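Long-range contacts in methyltransferase domain-containing protein (Serratia marcescens, PDB 7CLF), which probably methylates a hydroxyl oxygen of its substrate with S-adenosyl-L-methionine as donor, as expected of a dimeric O-methyltransferase: residues A[38-43]-A[72-77]; A[195-200]-A[218-223]; A[246-251]-A[297-302]; A[270-275]-A[333-338]. One frame throughout, in Å; residues are numbered along the deposited sequence.

Contact 1: A[38-43]-A[72-77]; sequences ADAAHI and GLYHLP
In the small antiparallel sheet of the O-methyltransferase dimerisation domain, whose relation to the helix-turn-helix proteins and strand order are consistent with a winged-helix fold, Ala38 pairs with Tyr74. The two form a hydrogen-bonded pair at the edge strand 38-39. Ala38 N donates to Tyr74 O over 3.1 Å. The return bond, from Tyr74 N to Ala38 O, is shorter at 2.7 Å. That same Ala38 O lies in the plane of the Tyr74 ring at its edge, and it comes within 3.4 Å of Tyr74 CB. With CG anti to the carbonyl carbon (chi1 -68°), the tyrosine ring runs past the start of helix 40-47. There Ala40 CB approaches Tyr74 CE1 at 4.3 Å. One turn on, Ile43 reaches back across the tyrosine at about a right angle, its CD1 lying 4.2 Å from Tyr74 CB. Leu58 of helix 51-63 touches Ala40, Ile43 and Tyr74 and so closes this apolar patch from within the domain.

The change from strand to helix occurs at Asp39, the N-cap residue. Its OD1 accepts from His42 N at 2.9 Å, capping a first-turn amide whose other bond, to Asp39 O, is weak. Where the two backbones diverge beyond Asp39, a water bridges the gap, accepting from Ala40 N and donating to Gly72 O. This carbonyl also receives a CA-H...O contact, with Asp39 CA 3.3 Å from Gly72 O.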
# COMPACT_ATOMS: atom_id res chain seq x y z
N ALA A 38 -15.18 15.50 -18.44
CA ALA A 38 -14.17 16.56 -18.51
C ALA A 38 -12.83 15.98 -18.94
O ALA A 38 -12.50 14.83 -18.63
CB ALA A 38 -14.02 17.27 -17.16
N ASP A 39 -12.05 16.79 -19.66
CA ASP A 39 -10.69 16.37 -19.96
C ASP A 39 -9.77 16.79 -18.83
O ASP A 39 -10.17 17.49 -17.89
CB ASP A 39 -10.20 16.89 -21.33
CG ASP A 39 -10.19 18.42 -21.44
OD1 ASP A 39 -10.26 19.13 -20.42
OD2 ASP A 39 -10.08 18.92 -22.59
N ALA A 40 -8.51 16.34 -18.91
CA ALA A 40 -7.56 16.58 -17.83
C ALA A 40 -7.33 18.07 -17.61
O ALA A 40 -7.30 18.53 -16.47
CB ALA A 40 -6.24 15.88 -18.14
N ALA A 41 -7.16 18.83 -18.70
CA ALA A 41 -6.90 20.27 -18.58
C ALA A 41 -8.03 20.98 -17.84
O ALA A 41 -7.79 21.91 -17.06
CB ALA A 41 -6.72 20.87 -19.98
N HIS A 42 -9.27 20.55 -18.07
CA HIS A 42 -10.39 21.19 -17.39
C HIS A 42 -10.50 20.72 -15.94
O HIS A 42 -10.80 21.52 -15.05
CB HIS A 42 -11.69 20.92 -18.16
CG HIS A 42 -11.83 21.70 -19.44
ND1 HIS A 42 -11.18 21.36 -20.62
CD2 HIS A 42 -12.55 22.81 -19.73
CE1 HIS A 42 -11.50 22.22 -21.56
NE2 HIS A 42 -12.32 23.11 -21.05
N ILE A 43 -10.24 19.43 -15.69
CA ILE A 43 -10.27 18.94 -14.31
C ILE A 43 -9.20 19.62 -13.48
O ILE A 43 -9.45 20.06 -12.35
CB ILE A 43 -10.12 17.41 -14.28
CG1 ILE A 43 -11.39 16.71 -14.79
CG2 ILE A 43 -9.84 16.93 -12.86
CD1 ILE A 43 -11.16 15.27 -15.23
N GLY A 72 -9.61 11.58 -24.61
CA GLY A 72 -9.18 12.57 -23.62
C GLY A 72 -10.26 12.98 -22.64
O GLY A 72 -9.95 13.64 -21.68
N LEU A 73 -11.50 12.57 -22.86
CA LEU A 73 -12.64 12.96 -21.99
C LEU A 73 -12.82 11.94 -20.87
O LEU A 73 -13.09 10.80 -21.19
CB LEU A 73 -13.89 13.03 -22.88
CG LEU A 73 -14.89 14.13 -22.61
CD1 LEU A 73 -14.32 15.47 -23.00
CD2 LEU A 73 -16.18 13.88 -23.37
N TYR A 74 -12.67 12.36 -19.61
CA TYR A 74 -12.89 11.42 -18.48
C TYR A 74 -14.37 11.37 -18.11
O TYR A 74 -15.04 12.39 -18.20
CB TYR A 74 -12.00 11.73 -17.28
CG TYR A 74 -10.55 11.47 -17.56
CD1 TYR A 74 -9.78 12.44 -18.16
CD2 TYR A 74 -9.98 10.24 -17.31
CE1 TYR A 74 -8.47 12.20 -18.49
CE2 TYR A 74 -8.66 10.00 -17.61
CZ TYR A 74 -7.90 10.98 -18.21
OH TYR A 74 -6.61 10.77 -18.51
N HIS A 75 -14.81 10.21 -17.65
CA HIS A 75 -16.21 10.01 -17.29
C HIS A 75 -16.25 9.07 -16.10
O HIS A 75 -15.51 8.09 -16.06
CB HIS A 75 -17.00 9.40 -18.46
CG HIS A 75 -18.30 8.78 -18.06
ND1 HIS A 75 -19.44 9.52 -17.80
CD2 HIS A 75 -18.65 7.48 -17.88
CE1 HIS A 75 -20.42 8.71 -17.47
NE2 HIS A 75 -19.98 7.46 -17.51
N LEU A 76 -17.12 9.40 -15.13
CA LEU A 76 -17.30 8.59 -13.92
C LEU A 76 -18.37 7.54 -14.17
O LEU A 76 -19.55 7.91 -14.37
CB LEU A 76 -17.70 9.48 -12.75
CG LEU A 76 -18.10 8.78 -11.45
CD1 LEU A 76 -16.89 8.15 -10.77
CD2 LEU A 76 -18.83 9.80 -10.53
N PRO A 77 -18.04 6.25 -14.16
CA PRO A 77 -19.05 5.21 -14.37
C PRO A 77 -20.20 5.33 -13.38
O PRO A 77 -19.99 5.53 -12.18
CB PRO A 77 -18.27 3.91 -14.16
CG PRO A 77 -16.88 4.25 -14.44
CD PRO A 77 -16.70 5.67 -13.97
O HOH W 1 -7.36 14.83 -21.05

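Contact 2: A[195-200]-A[218-223]; sequences LAICEL and ERIDVV. With SAH (S-adenosyl-L-homocysteine), chain D.
The carboxylate of Glu199, whose backbone N donates to Val223 O across the strands, turns its two oxygens to the ribose of S-adenosyl-L-homocysteine. OE1 of Glu199 accepts from the ligand O3' at 2.7 Å. The other oxygen, Glu199 OE2, takes the ligand O2' at 2.8 Å. A bend at chi2 (-77°) swings the group out of line with the strand, and Leu200 N fixes it further by donating to OE2 on the anti lone pair; OE1 has a second donor in Gly178 N. Leu200 itself lies over one face of the adenine, with CD2 3.5 Å from ligand C6.

Behind this site is a beta-alpha-beta unit of the Rossmann-like methyltransferase fold, in which strands 194-199 and 220-224 run parallel, joined by helix 201-213. An acidic residue at the end of the second strand, gripping both ribose hydroxyls, is a hallmark of such enzymes. The bonds zigzag between the strands: Ile197 N reaches Asp221 O at 2.7 Å, and Val223 N reaches Ile197 O at 2.6 Å. Val223 O also receives a CA-H...O contact from Cys198 CA at 3.1 Å.

Leu195, Ile197, Ile220 and Val222 share one face, beneath helices 181-189 and 201-213. Here Ile197 and Ile220 meet obliquely, CD1 of Ile197 being 3.6 Å from CG2 of Ile220. Leu195 N and Arg219 O are bridged by a water.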
# COMPACT_ATOMS: atom_id res chain seq x y z
N LEU A 195 -33.12 1.43 25.47
CA LEU A 195 -31.86 1.42 24.74
C LEU A 195 -30.91 2.45 25.34
O LEU A 195 -31.30 3.60 25.58
CB LEU A 195 -32.08 1.75 23.27
CG LEU A 195 -32.92 0.71 22.54
CD1 LEU A 195 -33.53 1.33 21.31
CD2 LEU A 195 -32.07 -0.48 22.18
N ALA A 196 -29.67 2.03 25.57
CA ALA A 196 -28.63 2.92 26.04
C ALA A 196 -27.31 2.55 25.38
O ALA A 196 -27.09 1.40 25.01
CB ALA A 196 -28.47 2.87 27.57
N ILE A 197 -26.44 3.54 25.24
CA ILE A 197 -25.08 3.35 24.75
C ILE A 197 -24.10 3.82 25.83
O ILE A 197 -24.32 4.85 26.47
CB ILE A 197 -24.83 4.12 23.44
CG1 ILE A 197 -25.73 3.58 22.34
CG2 ILE A 197 -23.35 4.04 23.06
CD1 ILE A 197 -25.97 4.54 21.19
N CYS A 198 -23.03 3.05 26.01
CA CYS A 198 -21.90 3.46 26.84
C CYS A 198 -20.68 3.68 25.95
O CYS A 198 -20.20 2.74 25.32
CB CYS A 198 -21.57 2.43 27.91
SG CYS A 198 -20.29 3.10 29.00
N GLU A 199 -20.19 4.92 25.91
CA GLU A 199 -19.09 5.23 25.00
C GLU A 199 -18.06 6.13 25.67
O GLU A 199 -18.32 6.74 26.72
CB GLU A 199 -19.59 5.88 23.71
CG GLU A 199 -19.65 4.90 22.54
CD GLU A 199 -18.28 4.61 21.93
OE1 GLU A 199 -18.26 3.93 20.89
OE2 GLU A 199 -17.23 5.04 22.48
N LEU A 200 -16.89 6.20 25.05
CA LEU A 200 -15.85 7.12 25.49
C LEU A 200 -16.30 8.56 25.25
O LEU A 200 -17.20 8.82 24.45
CB LEU A 200 -14.55 6.83 24.74
CG LEU A 200 -13.87 5.49 25.02
CD1 LEU A 200 -12.67 5.32 24.10
CD2 LEU A 200 -13.45 5.37 26.48
N GLU A 218 -34.65 11.25 22.19
CA GLU A 218 -35.46 10.83 23.33
C GLU A 218 -35.42 9.33 23.55
O GLU A 218 -35.73 8.87 24.65
CB GLU A 218 -36.92 11.28 23.14
CG GLU A 218 -37.26 12.69 23.61
CD GLU A 218 -38.68 13.16 23.18
OE1 GLU A 218 -39.69 12.46 23.46
OE2 GLU A 218 -38.78 14.24 22.57
N ARG A 219 -34.99 8.56 22.54
CA ARG A 219 -35.15 7.11 22.53
C ARG A 219 -33.92 6.33 22.99
O ARG A 219 -34.07 5.23 23.54
CB ARG A 219 -35.51 6.65 21.11
CG ARG A 219 -35.77 5.15 20.97
CD ARG A 219 -37.14 4.78 21.54
NE ARG A 219 -37.63 3.50 21.01
CZ ARG A 219 -38.06 3.31 19.76
NH1 ARG A 219 -38.05 4.29 18.86
NH2 ARG A 219 -38.49 2.11 19.38
N ILE A 220 -32.71 6.84 22.76
CA ILE A 220 -31.47 6.13 23.09
C ILE A 220 -30.67 6.97 24.08
O ILE A 220 -30.24 8.08 23.75
CB ILE A 220 -30.63 5.82 21.84
CG1 ILE A 220 -31.46 5.05 20.80
CG2 ILE A 220 -29.37 5.04 22.23
CD1 ILE A 220 -30.92 5.16 19.35
N ASP A 221 -30.46 6.43 25.28
CA ASP A 221 -29.67 7.12 26.29
C ASP A 221 -28.18 6.92 26.05
O ASP A 221 -27.73 5.81 25.75
CB ASP A 221 -30.05 6.62 27.68
CG ASP A 221 -29.34 7.38 28.78
OD1 ASP A 221 -29.14 8.60 28.63
OD2 ASP A 221 -28.98 6.75 29.78
N VAL A 222 -27.40 7.99 26.16
CA VAL A 222 -25.96 7.94 25.93
C VAL A 222 -25.26 8.17 27.27
O VAL A 222 -25.44 9.21 27.90
CB VAL A 222 -25.50 8.97 24.89
CG1 VAL A 222 -23.98 8.91 24.72
CG2 VAL A 222 -26.19 8.72 23.57
N VAL A 223 -24.44 7.20 27.67
CA VAL A 223 -23.75 7.20 28.96
C VAL A 223 -22.25 7.18 28.70
O VAL A 223 -21.74 6.27 28.04
CB VAL A 223 -24.16 5.98 29.80
CG1 VAL A 223 -23.34 5.89 31.06
CG2 VAL A 223 -25.65 6.02 30.12
N SAH D . -19.65 -1.30 18.07
CA SAH D . -19.42 -0.67 16.77
CB SAH D . -18.10 0.12 16.74
CG SAH D . -16.78 -0.62 17.02
SD SAH D . -15.35 0.52 17.04
C SAH D . -19.46 -1.73 15.69
O SAH D . -19.77 -2.90 15.96
OXT SAH D . -19.22 -1.45 14.51
C5' SAH D . -15.02 0.27 18.80
C4' SAH D . -15.71 1.29 19.71
O4' SAH D . -15.39 1.00 21.07
C3' SAH D . -15.24 2.70 19.44
O3' SAH D . -16.33 3.52 19.12
C2' SAH D . -14.61 3.16 20.75
O2' SAH D . -14.91 4.49 21.07
C1' SAH D . -15.18 2.20 21.76
N9 SAH D . -14.25 2.00 22.89
C8 SAH D . -12.91 1.74 22.84
N7 SAH D . -12.44 1.63 24.11
C5 SAH D . -13.46 1.83 24.96
C6 SAH D . -13.53 1.84 26.34
N6 SAH D . -12.43 1.61 27.07
N1 SAH D . -14.74 2.08 26.96
C2 SAH D . -15.87 2.30 26.20
N3 SAH D . -15.79 2.30 24.81
C4 SAH D . -14.61 2.06 24.21
O HOH W 2 -34.16 4.28 26.49

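Contact 3: A[246-251]-A[297-302]; sequences LHDYAP and VSTDGG. With SAH (S-adenosyl-L-homocysteine), chain D.
Where His247 and Asp248 meet Gly302, two loops of the Rossmann-like catalytic domain pack together: the one after strand 239-243, and the turn that follows helix 286-298. His247 is the predicted proton acceptor, and its ring is placed by Trp244, edge-to-face, and by a weak hydrogen bond to Glu275.

Direct contact is by close packing of backbone. Gly302 CA sits 3.0 Å from His247 O, and Ala250 CA makes a CA-H...O contact of 3.2 Å with Gly301 O. Asp248 and Thr299 add side chains that meet at about a right angle: Thr299 CG2 is 3.8 Å from Asp248 OD1, while Thr299 CB rests 3.5 Å from Asp248 O.

No direct hydrogen bond joins the loops; a water does so instead, donating to Asp248 O at 2.7 Å and accepting from Asp300 N.

Other polar bonds shape the turn. Thr299 OG1, held between the backbone N and the carbonyl carbon (chi1 69°), accepts from Gly302 N at 2.8 Å in an ST motif and also bonds Met295 O of the preceding helix. Asp300, centre of an inverse gamma turn, forms a salt bridge through its OD1 with Arg121.

The ligand bond belongs to Tyr249. Its ring passes near Asp300 O and ends at the adenine of S-adenosyl-L-homocysteine, where the hydroxyl OH donates to ligand N7 at 2.6 Å, with N7 in the plane of the tyrosine ring at its edge.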
# COMPACT_ATOMS: atom_id res chain seq x y z
N LEU A 246 -13.24 -5.84 21.42
CA LEU A 246 -12.26 -6.69 22.08
C LEU A 246 -10.94 -6.72 21.32
O LEU A 246 -9.86 -6.68 21.93
CB LEU A 246 -12.83 -8.09 22.27
CG LEU A 246 -13.93 -8.13 23.33
CD1 LEU A 246 -14.45 -9.54 23.56
CD2 LEU A 246 -13.41 -7.54 24.63
N HIS A 247 -11.00 -6.75 19.99
CA HIS A 247 -9.79 -6.85 19.18
C HIS A 247 -8.94 -5.59 19.22
O HIS A 247 -7.82 -5.60 18.70
CB HIS A 247 -10.15 -7.17 17.72
CG HIS A 247 -10.89 -6.06 17.03
ND1 HIS A 247 -12.17 -6.22 16.55
CD2 HIS A 247 -10.54 -4.79 16.75
CE1 HIS A 247 -12.57 -5.09 15.99
NE2 HIS A 247 -11.60 -4.21 16.10
N ASP A 248 -9.44 -4.50 19.79
CA ASP A 248 -8.64 -3.30 19.91
C ASP A 248 -7.74 -3.32 21.14
O ASP A 248 -7.06 -2.33 21.41
CB ASP A 248 -9.55 -2.07 19.94
CG ASP A 248 -10.20 -1.79 18.59
OD1 ASP A 248 -9.49 -1.81 17.58
OD2 ASP A 248 -11.43 -1.56 18.55
N TYR A 249 -7.69 -4.44 21.86
CA TYR A 249 -6.94 -4.52 23.11
C TYR A 249 -6.27 -5.87 23.27
O TYR A 249 -6.70 -6.88 22.71
CB TYR A 249 -7.84 -4.26 24.33
CG TYR A 249 -8.40 -2.87 24.36
CD1 TYR A 249 -7.60 -1.79 24.72
CD2 TYR A 249 -9.73 -2.62 24.04
CE1 TYR A 249 -8.11 -0.51 24.75
CE2 TYR A 249 -10.25 -1.33 24.06
CZ TYR A 249 -9.43 -0.28 24.43
OH TYR A 249 -9.93 1.00 24.49
N ALA A 250 -5.21 -5.87 24.09
CA ALA A 250 -4.46 -7.08 24.35
C ALA A 250 -5.34 -8.11 25.06
O ALA A 250 -6.29 -7.74 25.76
CB ALA A 250 -3.23 -6.76 25.21
N PRO A 251 -5.06 -9.40 24.87
CA PRO A 251 -5.88 -10.43 25.53
C PRO A 251 -6.03 -10.23 27.03
O PRO A 251 -7.10 -10.47 27.60
CB PRO A 251 -5.13 -11.72 25.19
CG PRO A 251 -4.54 -11.44 23.85
CD PRO A 251 -4.13 -9.98 23.90
N VAL A 297 0.09 -2.28 14.84
CA VAL A 297 0.79 -1.01 14.64
C VAL A 297 0.06 0.17 15.29
O VAL A 297 0.71 1.16 15.64
CB VAL A 297 1.03 -0.75 13.14
CG1 VAL A 297 1.91 -1.84 12.56
CG2 VAL A 297 -0.28 -0.67 12.38
N SER A 298 -1.26 0.09 15.48
CA SER A 298 -2.01 1.27 15.91
C SER A 298 -2.58 1.22 17.32
O SER A 298 -2.61 2.24 17.99
CB SER A 298 -3.19 1.54 14.94
OG SER A 298 -4.03 0.41 14.89
N THR A 299 -3.05 0.07 17.80
CA THR A 299 -3.85 0.06 19.02
C THR A 299 -2.97 -0.26 20.23
O THR A 299 -1.77 -0.57 20.13
CB THR A 299 -5.00 -0.95 18.92
OG1 THR A 299 -4.47 -2.28 18.91
CG2 THR A 299 -5.82 -0.73 17.64
N ASP A 300 -3.59 -0.22 21.41
CA ASP A 300 -2.90 -0.59 22.64
C ASP A 300 -3.07 -2.09 22.88
O ASP A 300 -3.86 -2.53 23.70
CB ASP A 300 -3.44 0.24 23.80
CG ASP A 300 -3.21 1.72 23.61
OD1 ASP A 300 -2.03 2.12 23.52
OD2 ASP A 300 -4.20 2.49 23.53
N GLY A 301 -2.30 -2.88 22.12
CA GLY A 301 -2.26 -4.32 22.30
C GLY A 301 -3.20 -5.14 21.42
O GLY A 301 -3.19 -6.38 21.53
N GLY A 302 -3.99 -4.50 20.57
CA GLY A 302 -5.02 -5.22 19.84
C GLY A 302 -4.47 -6.36 18.98
O GLY A 302 -3.31 -6.37 18.57
N SAH D . -19.65 -1.30 18.07
CA SAH D . -19.42 -0.67 16.77
CB SAH D . -18.10 0.12 16.74
CG SAH D . -16.78 -0.62 17.02
SD SAH D . -15.35 0.52 17.04
C SAH D . -19.46 -1.73 15.69
O SAH D . -19.77 -2.90 15.96
OXT SAH D . -19.22 -1.45 14.51
C5' SAH D . -15.02 0.27 18.80
C4' SAH D . -15.71 1.29 19.71
O4' SAH D . -15.39 1.00 21.07
C3' SAH D . -15.24 2.70 19.44
O3' SAH D . -16.33 3.52 19.12
C2' SAH D . -14.61 3.16 20.75
O2' SAH D . -14.91 4.49 21.07
C1' SAH D . -15.18 2.20 21.76
N9 SAH D . -14.25 2.00 22.89
C8 SAH D . -12.91 1.74 22.84
N7 SAH D . -12.44 1.63 24.11
C5 SAH D . -13.46 1.83 24.96
C6 SAH D . -13.53 1.84 26.34
N6 SAH D . -12.43 1.61 27.07
N1 SAH D . -14.74 2.08 26.96
C2 SAH D . -15.87 2.30 26.20
N3 SAH D . -15.79 2.30 24.81
C4 SAH D . -14.61 2.06 24.21
O HOH W 3 -6.58 0.32 21.70

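Contact 4: A[270-275]-A[333-338]; sequences RFIASE and LIVGEK
Arg270 and Glu337 lie side by side at one end of this antiparallel strand pair and point the same way, joined by a salt bridge. Their guanidinium and carboxylate planes stand 76° apart, so the two groups do not form a flat two-pronged pair. Arg270 NE reaches Glu337 OE2 at 2.8 Å, but the hydrogen bond is weak, its N-H...O angle only 126°. A turn at chi3 of the arginine (-50°) brings NE to this oxygen, which is shared with Arg323, while Arg270 NH1 bonds the hydroxyl of Tyr164. Arg270 also passes slantwise over Val335, with CD 3.6 Å from Val335 CG2.

Next along the same face, Ile272 runs alongside Val335, CG1 lying 3.8 Å from Val335 CG2. It meets Leu333 at a slant through its other branch, CG2 being 3.7 Å from Leu333 CD1. Leu333 CD2 sits close to Ser274 CB, at 3.3 Å, tighter than a usual carbon contact. The serine hydroxyl bonds His241 and Arg331, the latter a ligand-binding residue.

Between these side chains the backbones are tied by two hydrogen-bonded pairs, Phe271 with Gly336 and Ala273 with Ile334; in the latter, Ala273 N to Ile334 O and Ile334 N to Ala273 O both measure 2.8 Å.

Strand 332-337 is the antiparallel member set beside parallel strand 270-275 in the methyltransferase sheet. Strand 239-243 flanks 270-275, and 322-324 flanks 332-337. Helix 139-163 covers the Ile272 and Leu333 face through Phe156 and Phe160, and helix 307-316 covers Ala273 and Ile334.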
# COMPACT_ATOMS: atom_id res chain seq x y z
N ARG A 270 -27.85 -11.27 30.12
CA ARG A 270 -27.14 -11.84 28.99
C ARG A 270 -26.13 -10.83 28.45
O ARG A 270 -26.33 -9.62 28.54
CB ARG A 270 -28.12 -12.25 27.88
CG ARG A 270 -27.45 -12.71 26.59
CD ARG A 270 -28.41 -13.53 25.75
NE ARG A 270 -29.03 -14.58 26.55
CZ ARG A 270 -30.12 -15.24 26.20
NH1 ARG A 270 -30.73 -14.95 25.05
NH2 ARG A 270 -30.61 -16.19 26.99
N PHE A 271 -25.00 -11.35 27.94
CA PHE A 271 -23.97 -10.56 27.30
C PHE A 271 -23.62 -11.19 25.95
O PHE A 271 -23.51 -12.41 25.85
CB PHE A 271 -22.71 -10.45 28.18
CG PHE A 271 -21.55 -9.77 27.50
CD1 PHE A 271 -21.59 -8.41 27.23
CD2 PHE A 271 -20.42 -10.49 27.14
CE1 PHE A 271 -20.51 -7.78 26.60
CE2 PHE A 271 -19.34 -9.87 26.52
CZ PHE A 271 -19.39 -8.52 26.25
N ILE A 272 -23.45 -10.35 24.93
CA ILE A 272 -23.07 -10.80 23.58
C ILE A 272 -21.91 -9.94 23.11
O ILE A 272 -22.01 -8.70 23.09
CB ILE A 272 -24.24 -10.70 22.57
CG1 ILE A 272 -25.41 -11.57 23.02
CG2 ILE A 272 -23.76 -11.13 21.15
CD1 ILE A 272 -26.63 -11.47 22.11
N ALA A 273 -20.81 -10.57 22.73
CA ALA A 273 -19.75 -9.88 22.02
C ALA A 273 -19.75 -10.36 20.57
O ALA A 273 -19.96 -11.54 20.29
CB ALA A 273 -18.38 -10.11 22.69
N SER A 274 -19.56 -9.43 19.64
CA SER A 274 -19.49 -9.74 18.22
C SER A 274 -18.13 -9.33 17.68
O SER A 274 -17.69 -8.19 17.86
CB SER A 274 -20.62 -9.07 17.43
OG SER A 274 -20.64 -7.66 17.56
N GLU A 275 -17.47 -10.27 17.02
CA GLU A 275 -16.13 -10.06 16.50
C GLU A 275 -16.04 -10.74 15.14
O GLU A 275 -16.98 -11.41 14.70
CB GLU A 275 -15.07 -10.61 17.47
CG GLU A 275 -15.02 -9.88 18.80
CD GLU A 275 -14.17 -8.62 18.73
OE1 GLU A 275 -13.03 -8.71 18.24
OE2 GLU A 275 -14.64 -7.55 19.15
N LEU A 333 -20.86 -14.30 17.09
CA LEU A 333 -21.40 -13.80 18.34
C LEU A 333 -21.06 -14.77 19.47
O LEU A 333 -21.42 -15.95 19.40
CB LEU A 333 -22.93 -13.62 18.29
CG LEU A 333 -23.61 -12.68 17.32
CD1 LEU A 333 -24.99 -12.31 17.81
CD2 LEU A 333 -22.81 -11.46 17.17
N ILE A 334 -20.40 -14.26 20.50
CA ILE A 334 -20.10 -15.05 21.69
C ILE A 334 -21.01 -14.55 22.80
O ILE A 334 -21.13 -13.34 23.02
CB ILE A 334 -18.62 -14.95 22.10
CG1 ILE A 334 -17.71 -15.27 20.92
CG2 ILE A 334 -18.33 -15.91 23.25
CD1 ILE A 334 -17.06 -14.05 20.32
N VAL A 335 -21.65 -15.48 23.51
CA VAL A 335 -22.73 -15.13 24.42
C VAL A 335 -22.55 -15.91 25.72
O VAL A 335 -22.13 -17.07 25.71
CB VAL A 335 -24.10 -15.40 23.78
CG1 VAL A 335 -24.23 -16.84 23.41
CG2 VAL A 335 -25.24 -14.96 24.71
N GLY A 336 -22.84 -15.25 26.84
CA GLY A 336 -22.83 -15.85 28.15
C GLY A 336 -23.83 -15.15 29.04
O GLY A 336 -24.44 -14.15 28.66
N GLU A 337 -24.02 -15.70 30.24
CA GLU A 337 -25.00 -15.19 31.19
C GLU A 337 -24.37 -15.08 32.57
O GLU A 337 -23.36 -15.72 32.87
CB GLU A 337 -26.24 -16.09 31.24
CG GLU A 337 -27.22 -15.87 30.10
CD GLU A 337 -27.04 -16.86 28.97
OE1 GLU A 337 -26.31 -17.86 29.18
OE2 GLU A 337 -27.61 -16.64 27.88
N LYS A 338 -24.99 -14.26 33.41
CA LYS A 338 -24.52 -14.07 34.78
C LYS A 338 -25.36 -14.88 35.77
O LYS A 338 -26.58 -14.97 35.63
CB LYS A 338 -24.54 -12.58 35.16
CG LYS A 338 -24.12 -12.28 36.58
CD LYS A 338 -23.85 -10.80 36.75
CE LYS A 338 -23.31 -10.47 38.15
NZ LYS A 338 -22.91 -9.03 38.27

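Contact 1 stands apart in the N-terminal dimerisation domain, its centre about 43 to 51 Å from the other three, and its segments are complete before theirs begin. Contacts 2 and 4 lie in one mixed seven-stranded sheet with centres about 19 Å apart: 2 at the 220-224 edge, 4 towards the 322-324 edge. Contact 3 sits in loops next to this sheet, and it alternates with contact 4 along the chain. Those two touch, the active-site loop of contact 3 meeting the end of strand 270-275. Contacts 2 and 3 both reach S-adenosyl-L-homocysteine, contact 2 holding the ribose and one face of the adenine, contact 3 bonding the adenine at N7, so distant chain segments converge on one cofactor site.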